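Local coordinates for protein CofB (Escherichia coli, PDB 5AX6) that serves as the homotrimeric minor pilin of the type IVb pilus CFA/III in enterotoxigenic Escherichia coli and probably takes part in assembling that pilus, at residues E4-I18 against N161-I175. Sequence-based numbering, arbitrary orientation.
Sequences EARRQIVSNALISEI and NYVSSLEKAAEQHSI
Ser11 and Ser165 meet where the two helices draw close, their hydroxyls joined by a short hydrogen bond (OG to OG 2.6 Å). Serine suits both places, being small enough for axes 8.4 Å apart yet polar. Beside them Gln8 NE2 donates to Ser165 O (3.2 Å), tilted from the carbonyl plane and on the opposite face from Ala169 N. The bend at chi2 (61°) brings this amide back over the interface, where it also donates to Asn12 OD1. With an alanine in place of Gln8, Ser165 O would probably lose its interhelical donor and Asn12 OD1 this partner. At the exposed margin a long salt bridge links Lys168 NZ to Glu4 OE2.

Arg7, whose long methylene chain can cover a ring, lays CD over the face of Tyr162, 3.6 Å from the ring centroid in a CH-pi contact. Ala169, whose single methyl suits a tight fit, is a knob among Gln8, Ser11, Asn12 and Ile15, its CB 3.4 Å from Ile15 CG1; Ile15 CG2 and Ile18 CG2 close on Ile175 CD1.

The -51° crossing, that of ridges-into-grooves packing, joins helix 161-171 to the N-terminal helix that, as in other type IV pilins, lies against the pilin domain's antiparallel sheet.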
ATOM      1  N   GLU A   4      11.776 -34.563  25.926  1.00 58.46           N
ATOM      2  CA  GLU A   4      11.925 -33.564  24.875  1.00 61.75           C
ATOM      3  C   GLU A   4      11.272 -32.246  25.262  1.00 64.08           C
ATOM      4  O   GLU A   4      11.861 -31.175  25.085  1.00 54.36           O
ATOM      5  CB  GLU A   4      11.324 -34.070  23.560  1.00 61.39           C
ATOM      6  CG  GLU A   4      11.263 -33.022  22.442  1.00 77.47           C
ATOM      7  CD  GLU A   4       9.981 -32.189  22.456  1.00 85.21           C
ATOM      8  OE1 GLU A   4       9.117 -32.428  23.330  1.00 86.93           O
ATOM      9  OE2 GLU A   4       9.838 -31.295  21.591  1.00 82.90           O
ATOM     10  N   ALA A   5      10.045 -32.334  25.770  1.00 60.08           N
ATOM     11  CA  ALA A   5       9.272 -31.154  26.139  1.00 59.31           C
ATOM     12  C   ALA A   5      10.043 -30.276  27.120  1.00 52.68           C
ATOM     13  O   ALA A   5      10.080 -29.057  26.971  1.00 49.89           O
ATOM     14  CB  ALA A   5       7.934 -31.564  26.731  1.00 57.59           C
ATOM     15  N   ARG A   6      10.656 -30.905  28.118  1.00 51.70           N
ATOM     16  CA  ARG A   6      11.471 -30.192  29.095  1.00 54.41           C
ATOM     17  C   ARG A   6      12.683 -29.539  28.428  1.00 54.89           C
ATOM     18  O   ARG A   6      12.967 -28.356  28.640  1.00 43.17           O
ATOM     19  CB  ARG A   6      11.933 -31.140  30.202  1.00 57.93           C
ATOM     20  CG  ARG A   6      13.094 -30.601  31.036  1.00 61.45           C
ATOM     21  CD  ARG A   6      13.712 -31.684  31.918  1.00 73.50           C
ATOM     22  NE  ARG A   6      14.291 -32.784  31.143  1.00 81.62           N
ATOM     23  CZ  ARG A   6      15.570 -32.862  30.783  1.00 76.11           C
ATOM     24  NH1 ARG A   6      16.418 -31.897  31.121  1.00 76.48           N
ATOM     25  NH2 ARG A   6      16.001 -33.903  30.081  1.00 70.48           N
ATOM     26  N   ARG A   7      13.398 -30.320  27.623  1.00 51.65           N
ATOM     27  CA  ARG A   7      14.576 -29.817  26.932  1.00 48.47           C
ATOM     28  C   ARG A   7      14.216 -28.701  25.958  1.00 40.49           C
ATOM     29  O   ARG A   7      15.003 -27.777  25.756  1.00 35.23           O
ATOM     30  CB  ARG A   7      15.300 -30.948  26.197  1.00 50.46           C
ATOM     31  CG  ARG A   7      16.117 -31.855  27.106  1.00 50.29           C
ATOM     32  CD  ARG A   7      17.095 -32.711  26.305  1.00 53.18           C
ATOM     33  NE  ARG A   7      16.414 -33.507  25.290  1.00 59.67           N
ATOM     34  CZ  ARG A   7      15.985 -34.751  25.479  1.00 62.10           C
ATOM     35  NH1 ARG A   7      16.177 -35.352  26.647  1.00 60.40           N
ATOM     36  NH2 ARG A   7      15.369 -35.392  24.496  1.00 56.74           N
ATOM     37  N   GLN A   8      13.031 -28.774  25.362  1.00 34.87           N
ATOM     38  CA  GLN A   8      12.633 -27.733  24.429  1.00 40.71           C
ATOM     39  C   GLN A   8      12.411 -26.411  25.151  1.00 41.48           C
ATOM     40  O   GLN A   8      12.699 -25.342  24.612  1.00 35.51           O
ATOM     41  CB  GLN A   8      11.371 -28.117  23.663  1.00 42.93           C
ATOM     42  CG  GLN A   8      11.116 -27.208  22.470  1.00 40.37           C
ATOM     43  CD  GLN A   8      12.257 -27.261  21.453  1.00 50.54           C
ATOM     44  OE1 GLN A   8      12.551 -28.316  20.888  1.00 53.13           O
ATOM     45  NE2 GLN A   8      12.909 -26.123  21.227  1.00 45.79           N
ATOM     46  N   ILE A   9      11.898 -26.478  26.373  1.00 35.45           N
ATOM     47  CA  ILE A   9      11.618 -25.259  27.111  1.00 33.35           C
ATOM     48  C   ILE A   9      12.921 -24.586  27.535  1.00 32.25           C
ATOM     49  O   ILE A   9      13.052 -23.369  27.433  1.00 31.16           O
ATOM     50  CB  ILE A   9      10.732 -25.536  28.342  1.00 44.42           C
ATOM     51  CG1 ILE A   9       9.302 -25.838  27.885  1.00 36.62           C
ATOM     52  CG2 ILE A   9      10.739 -24.343  29.290  1.00 39.59           C
ATOM     53  CD1 ILE A   9       8.396 -26.342  28.991  1.00 48.24           C
ATOM     54  N   VAL A  10      13.876 -25.382  28.009  1.00 33.57           N
ATOM     55  CA  VAL A  10      15.215 -24.880  28.310  1.00 31.26           C
ATOM     56  C   VAL A  10      15.848 -24.265  27.061  1.00 33.26           C
ATOM     57  O   VAL A  10      16.381 -23.149  27.101  1.00 28.42           O
ATOM     58  CB  VAL A  10      16.124 -26.000  28.842  1.00 34.69           C
ATOM     59  CG1 VAL A  10      17.569 -25.522  28.943  1.00 30.96           C
ATOM     60  CG2 VAL A  10      15.616 -26.498  30.194  1.00 38.08           C
ATOM     61  N   SER A  11      15.777 -24.993  25.948  1.00 28.54           N
ATOM     62  CA  SER A  11      16.370 -24.531  24.695  1.00 28.89           C
ATOM     63  C   SER A  11      15.737 -23.233  24.200  1.00 30.03           C
ATOM     64  O   SER A  11      16.435 -22.354  23.700  1.00 25.80           O
ATOM     65  CB  SER A  11      16.260 -25.618  23.619  1.00 28.58           C
ATOM     66  OG  SER A  11      17.045 -26.742  23.983  1.00 31.69           O
ATOM     67  N   ASN A  12      14.419 -23.107  24.326  1.00 25.84           N
ATOM     68  CA  ASN A  12      13.767 -21.863  23.937  1.00 24.94           C
ATOM     69  C   ASN A  12      14.271 -20.676  24.755  1.00 20.07           C
ATOM     70  O   ASN A  12      14.447 -19.577  24.221  1.00 24.42           O
ATOM     71  CB  ASN A  12      12.243 -21.960  24.075  1.00 30.35           C
ATOM     72  CG  ASN A  12      11.610 -22.831  23.011  1.00 39.08           C
ATOM     73  OD1 ASN A  12      12.216 -23.116  21.976  1.00 34.81           O
ATOM     74  ND2 ASN A  12      10.376 -23.254  23.259  1.00 37.36           N
ATOM     75  N   ALA A  13      14.485 -20.890  26.045  1.00 23.86           N
ATOM     76  CA  ALA A  13      14.958 -19.816  26.913  1.00 29.07           C
ATOM     77  C   ALA A  13      16.424 -19.474  26.603  1.00 24.66           C
ATOM     78  O   ALA A  13      16.809 -18.301  26.567  1.00 22.36           O
ATOM     79  CB  ALA A  13      14.800 -20.205  28.369  1.00 26.22           C
ATOM     80  N   LEU A  14      17.234 -20.503  26.393  1.00 24.52           N
ATOM     81  CA  LEU A  14      18.628 -20.305  26.005  1.00 25.36           C
ATOM     82  C   LEU A  14      18.737 -19.502  24.703  1.00 25.71           C
ATOM     83  O   LEU A  14      19.512 -18.543  24.615  1.00 23.19           O
ATOM     84  CB  LEU A  14      19.334 -21.654  25.861  1.00 26.56           C
ATOM     85  CG  LEU A  14      19.686 -22.337  27.184  1.00 26.96           C
ATOM     86  CD1 LEU A  14      20.098 -23.794  26.956  1.00 26.48           C
ATOM     87  CD2 LEU A  14      20.796 -21.568  27.925  1.00 25.04           C
ATOM     88  N   ILE A  15      17.965 -19.892  23.696  1.00 22.61           N
ATOM     89  CA  ILE A  15      17.977 -19.184  22.421  1.00 20.56           C
ATOM     90  C   ILE A  15      17.486 -17.741  22.559  1.00 20.56           C
ATOM     91  O   ILE A  15      17.980 -16.839  21.881  1.00 21.12           O
ATOM     92  CB  ILE A  15      17.116 -19.906  21.375  1.00 23.40           C
ATOM     93  CG1 ILE A  15      17.823 -21.170  20.889  1.00 31.22           C
ATOM     94  CG2 ILE A  15      16.779 -18.979  20.214  1.00 24.07           C
ATOM     95  CD1 ILE A  15      19.325 -21.065  20.875  1.00 34.97           C
ATOM     96  N   SER A  16      16.516 -17.508  23.434  1.00 20.31           N
ATOM     97  CA  SER A  16      16.038 -16.145  23.634  0.60 23.95           C
ATOM     98  C   SER A  16      17.137 -15.256  24.197  1.00 20.23           C
ATOM     99  O   SER A  16      17.288 -14.107  23.767  1.00 20.04           O
ATOM    100  CB  SER A  16      14.830 -16.104  24.563  0.60 25.54           C
ATOM    101  OG  SER A  16      14.332 -14.779  24.630  0.60 28.89           O
ATOM    102  N   GLU A  17      17.891 -15.782  25.157  1.00 20.84           N
ATOM    103  CA  GLU A  17      19.016 -15.067  25.745  1.00 16.66           C
ATOM    104  C   GLU A  17      20.053 -14.779  24.665  1.00 20.61           C
ATOM    105  O   GLU A  17      20.514 -13.650  24.503  1.00 17.87           O
ATOM    106  CB  GLU A  17      19.655 -15.882  26.880  1.00 18.98           C
ATOM    107  CG  GLU A  17      18.767 -16.123  28.100  1.00 22.87           C
ATOM    108  CD  GLU A  17      18.724 -14.935  29.054  1.00 28.02           C
ATOM    109  OE1 GLU A  17      19.593 -14.853  29.958  1.00 25.84           O
ATOM    110  OE2 GLU A  17      17.813 -14.089  28.910  1.00 23.85           O
ATOM    111  N   ILE A  18      20.417 -15.825  23.937  1.00 19.74           N
ATOM    112  CA  ILE A  18      21.413 -15.727  22.868  1.00 18.89           C
ATOM    113  C   ILE A  18      21.006 -14.696  21.815  1.00 16.34           C
ATOM    114  O   ILE A  18      21.791 -13.813  21.476  1.00 17.76           O
ATOM    115  CB  ILE A  18      21.636 -17.114  22.229  1.00 18.07           C
ATOM    116  CG1 ILE A  18      22.467 -17.991  23.181  1.00 18.94           C
ATOM    117  CG2 ILE A  18      22.297 -16.997  20.868  1.00 20.13           C
ATOM    118  CD1 ILE A  18      22.429 -19.473  22.824  1.00 23.66           C
ATOM    119  N   ASN A 161      20.995 -34.609  22.396  1.00 60.14           N
ATOM    120  CA  ASN A 161      19.550 -34.442  22.453  1.00 58.81           C
ATOM    121  C   ASN A 161      19.231 -32.954  22.460  1.00 50.98           C
ATOM    122  O   ASN A 161      18.252 -32.501  21.860  1.00 51.76           O
ATOM    123  CB  ASN A 161      18.968 -35.124  23.694  1.00 62.02           C
ATOM    124  CG  ASN A 161      19.548 -36.509  23.930  1.00 67.51           C
ATOM    125  OD1 ASN A 161      19.916 -37.212  22.988  1.00 70.28           O
ATOM    126  ND2 ASN A 161      19.637 -36.905  25.196  1.00 70.71           N
ATOM    127  N   TYR A 162      20.093 -32.197  23.134  1.00 49.13           N
ATOM    128  CA  TYR A 162      19.908 -30.761  23.279  1.00 40.60           C
ATOM    129  C   TYR A 162      20.217 -30.004  21.995  1.00 32.74           C
ATOM    130  O   TYR A 162      19.607 -28.974  21.725  1.00 38.86           O
ATOM    131  CB  TYR A 162      20.776 -30.232  24.420  1.00 42.79           C
ATOM    132  CG  TYR A 162      20.028 -30.107  25.719  1.00 41.95           C
ATOM    133  CD1 TYR A 162      19.051 -29.133  25.882  1.00 42.95           C
ATOM    134  CD2 TYR A 162      20.295 -30.958  26.783  1.00 43.68           C
ATOM    135  CE1 TYR A 162      18.356 -29.009  27.072  1.00 44.52           C
ATOM    136  CE2 TYR A 162      19.606 -30.844  27.978  1.00 44.12           C
ATOM    137  CZ  TYR A 162      18.636 -29.866  28.116  1.00 53.78           C
ATOM    138  OH  TYR A 162      17.943 -29.741  29.298  1.00 57.43           O
ATOM    139  N   VAL A 163      21.157 -30.508  21.203  1.00 32.33           N
ATOM    140  CA  VAL A 163      21.508 -29.832  19.960  1.00 36.35           C
ATOM    141  C   VAL A 163      20.304 -29.762  19.028  1.00 34.49           C
ATOM    142  O   VAL A 163      20.064 -28.749  18.368  1.00 29.68           O
ATOM    143  CB  VAL A 163      22.676 -30.527  19.240  1.00 36.23           C
ATOM    144  CG1 VAL A 163      22.790 -30.011  17.814  1.00 38.70           C
ATOM    145  CG2 VAL A 163      23.980 -30.298  19.998  1.00 35.64           C
ATOM    146  N   SER A 164      19.533 -30.840  18.980  1.00 35.52           N
ATOM    147  CA  SER A 164      18.345 -30.869  18.141  1.00 36.29           C
ATOM    148  C   SER A 164      17.306 -29.856  18.625  1.00 35.06           C
ATOM    149  O   SER A 164      16.693 -29.153  17.820  1.00 31.95           O
ATOM    150  CB  SER A 164      17.744 -32.278  18.110  1.00 45.41           C
ATOM    151  OG  SER A 164      16.715 -32.362  17.139  1.00 59.68           O
ATOM    152  N   SER A 165      17.108 -29.767  19.937  1.00 33.74           N
ATOM    153  CA  SER A 165      16.135 -28.807  20.446  1.00 34.28           C
ATOM    154  C   SER A 165      16.680 -27.374  20.357  1.00 27.31           C
ATOM    155  O   SER A 165      15.914 -26.439  20.145  1.00 29.77           O
ATOM    156  CB  SER A 165      15.713 -29.152  21.882  1.00 36.29           C
ATOM    157  OG  SER A 165      16.777 -29.017  22.799  1.00 35.36           O
ATOM    158  N   LEU A 166      17.992 -27.200  20.510  1.00 26.24           N
ATOM    159  CA  LEU A 166      18.598 -25.880  20.315  1.00 29.44           C
ATOM    160  C   LEU A 166      18.436 -25.411  18.873  1.00 29.63           C
ATOM    161  O   LEU A 166      18.111 -24.250  18.618  1.00 26.79           O
ATOM    162  CB  LEU A 166      20.079 -25.899  20.698  1.00 22.85           C
ATOM    163  CG  LEU A 166      20.354 -25.977  22.202  1.00 25.54           C
ATOM    164  CD1 LEU A 166      21.802 -26.367  22.470  1.00 29.59           C
ATOM    165  CD2 LEU A 166      20.002 -24.654  22.896  1.00 28.79           C
ATOM    166  N   GLU A 167      18.643 -26.320  17.925  1.00 28.35           N
ATOM    167  CA  GLU A 167      18.533 -25.962  16.518  1.00 29.82           C
ATOM    168  C   GLU A 167      17.089 -25.628  16.160  1.00 31.58           C
ATOM    169  O   GLU A 167      16.825 -24.711  15.380  1.00 34.02           O
ATOM    170  CB  GLU A 167      19.068 -27.093  15.637  1.00 34.06           C
ATOM    171  CG  GLU A 167      20.587 -27.098  15.526  1.00 30.13           C
ATOM    172  CD  GLU A 167      21.133 -28.367  14.896  1.00 46.98           C
ATOM    173  OE1 GLU A 167      20.370 -29.350  14.771  1.00 44.60           O
ATOM    174  OE2 GLU A 167      22.330 -28.382  14.535  1.00 52.88           O
ATOM    175  N   LYS A 168      16.160 -26.374  16.745  1.00 33.39           N
ATOM    176  CA  LYS A 168      14.738 -26.105  16.573  1.00 32.53           C
ATOM    177  C   LYS A 168      14.378 -24.720  17.120  1.00 34.20           C
ATOM    178  O   LYS A 168      13.684 -23.940  16.466  1.00 38.36           O
ATOM    179  CB  LYS A 168      13.915 -27.198  17.257  1.00 36.91           C
ATOM    180  CG  LYS A 168      12.425 -26.912  17.329  1.00 49.94           C
ATOM    181  CD  LYS A 168      11.655 -28.159  17.737  1.00 52.94           C
ATOM    182  CE  LYS A 168      10.218 -27.831  18.112  1.00 65.98           C
ATOM    183  NZ  LYS A 168       9.480 -29.041  18.577  1.00 70.81           N
ATOM    184  N   ALA A 169      14.867 -24.404  18.313  1.00 32.51           N
ATOM    185  CA  ALA A 169      14.587 -23.101  18.902  1.00 31.37           C
ATOM    186  C   ALA A 169      15.221 -21.984  18.068  1.00 28.33           C
ATOM    187  O   ALA A 169      14.636 -20.908  17.894  1.00 26.54           O
ATOM    188  CB  ALA A 169      15.082 -23.058  20.329  1.00 27.47           C
ATOM    189  N   ALA A 170      16.410 -22.249  17.533  1.00 25.25           N
ATOM    190  CA  ALA A 170      17.097 -21.260  16.719  1.00 24.43           C
ATOM    191  C   ALA A 170      16.305 -20.962  15.449  1.00 28.59           C
ATOM    192  O   ALA A 170      16.185 -19.809  15.043  1.00 26.46           O
ATOM    193  CB  ALA A 170      18.510 -21.728  16.381  1.00 25.40           C
ATOM    194  N   GLU A 171      15.752 -21.989  14.815  1.00 29.80           N
ATOM    195  CA  GLU A 171      15.063 -21.742  13.558  1.00 31.28           C
ATOM    196  C   GLU A 171      13.769 -20.973  13.801  1.00 37.02           C
ATOM    197  O   GLU A 171      13.289 -20.273  12.919  1.00 37.87           O
ATOM    198  CB  GLU A 171      14.792 -23.046  12.798  1.00 40.88           C
ATOM    199  CG  GLU A 171      14.398 -24.237  13.648  1.00 47.31           C
ATOM    200  CD  GLU A 171      13.986 -25.442  12.806  1.00 56.09           C
ATOM    201  OE1 GLU A 171      12.911 -25.381  12.168  1.00 57.51           O
ATOM    202  OE2 GLU A 171      14.738 -26.442  12.777  1.00 46.82           O
ATOM    203  N   GLN A 172      13.229 -21.077  15.012  1.00 34.94           N
ATOM    204  CA  GLN A 172      12.016 -20.344  15.366  1.00 38.42           C
ATOM    205  C   GLN A 172      12.306 -18.881  15.689  1.00 38.91           C
ATOM    206  O   GLN A 172      11.391 -18.102  15.944  1.00 35.22           O
ATOM    207  CB  GLN A 172      11.320 -21.009  16.560  1.00 39.60           C
ATOM    208  CG  GLN A 172      10.752 -22.386  16.257  1.00 43.05           C
ATOM    209  CD  GLN A 172       9.670 -22.334  15.199  1.00 50.84           C
ATOM    210  OE1 GLN A 172       8.706 -21.575  15.320  1.00 47.10           O
ATOM    211  NE2 GLN A 172       9.837 -23.122  14.141  1.00 53.77           N
ATOM    212  N   HIS A 173      13.583 -18.512  15.671  1.00 30.57           N
ATOM    213  CA  HIS A 173      13.996 -17.195  16.128  1.00 26.80           C
ATOM    214  C   HIS A 173      14.851 -16.458  15.093  1.00 29.82           C
ATOM    215  O   HIS A 173      15.474 -15.444  15.394  1.00 30.92           O
ATOM    216  CB  HIS A 173      14.763 -17.336  17.445  1.00 30.04           C
ATOM    217  CG  HIS A 173      14.528 -16.217  18.409  1.00 31.73           C
ATOM    218  ND1 HIS A 173      14.840 -14.909  18.119  1.00 34.02           N
ATOM    219  CD2 HIS A 173      14.021 -16.222  19.664  1.00 31.99           C
ATOM    220  CE1 HIS A 173      14.527 -14.147  19.155  1.00 32.10           C
ATOM    221  NE2 HIS A 173      14.029 -14.917  20.103  1.00 29.34           N
ATOM    222  N   SER A 174      14.879 -16.976  13.873  1.00 26.29           N
ATOM    223  CA  SER A 174      15.616 -16.342  12.776  1.00 30.89           C
ATOM    224  C   SER A 174      17.100 -16.231  13.051  1.00 28.53           C
ATOM    225  O   SER A 174      17.733 -15.250  12.671  1.00 32.89           O
ATOM    226  CB  SER A 174      15.060 -14.944  12.484  1.00 35.33           C
ATOM    227  OG  SER A 174      13.736 -15.025  11.998  1.00 33.99           O
ATOM    228  N   ILE A 175      17.657 -17.220  13.732  1.00 25.12           N
ATOM    229  CA  ILE A 175      19.100 -17.252  13.903  1.00 23.54           C
ATOM    230  C   ILE A 175      19.593 -18.650  13.637  1.00 25.32           C
ATOM    231  O   ILE A 175      18.818 -19.602  13.618  1.00 26.02           O
ATOM    232  CB  ILE A 175      19.538 -16.820  15.308  1.00 23.86           C
ATOM    233  CG1 ILE A 175      19.002 -17.794  16.358  1.00 25.46           C
ATOM    234  CG2 ILE A 175      19.097 -15.396  15.592  1.00 35.92           C
ATOM    235  CD1 ILE A 175      19.785 -17.723  17.662  1.00 36.90           C
TER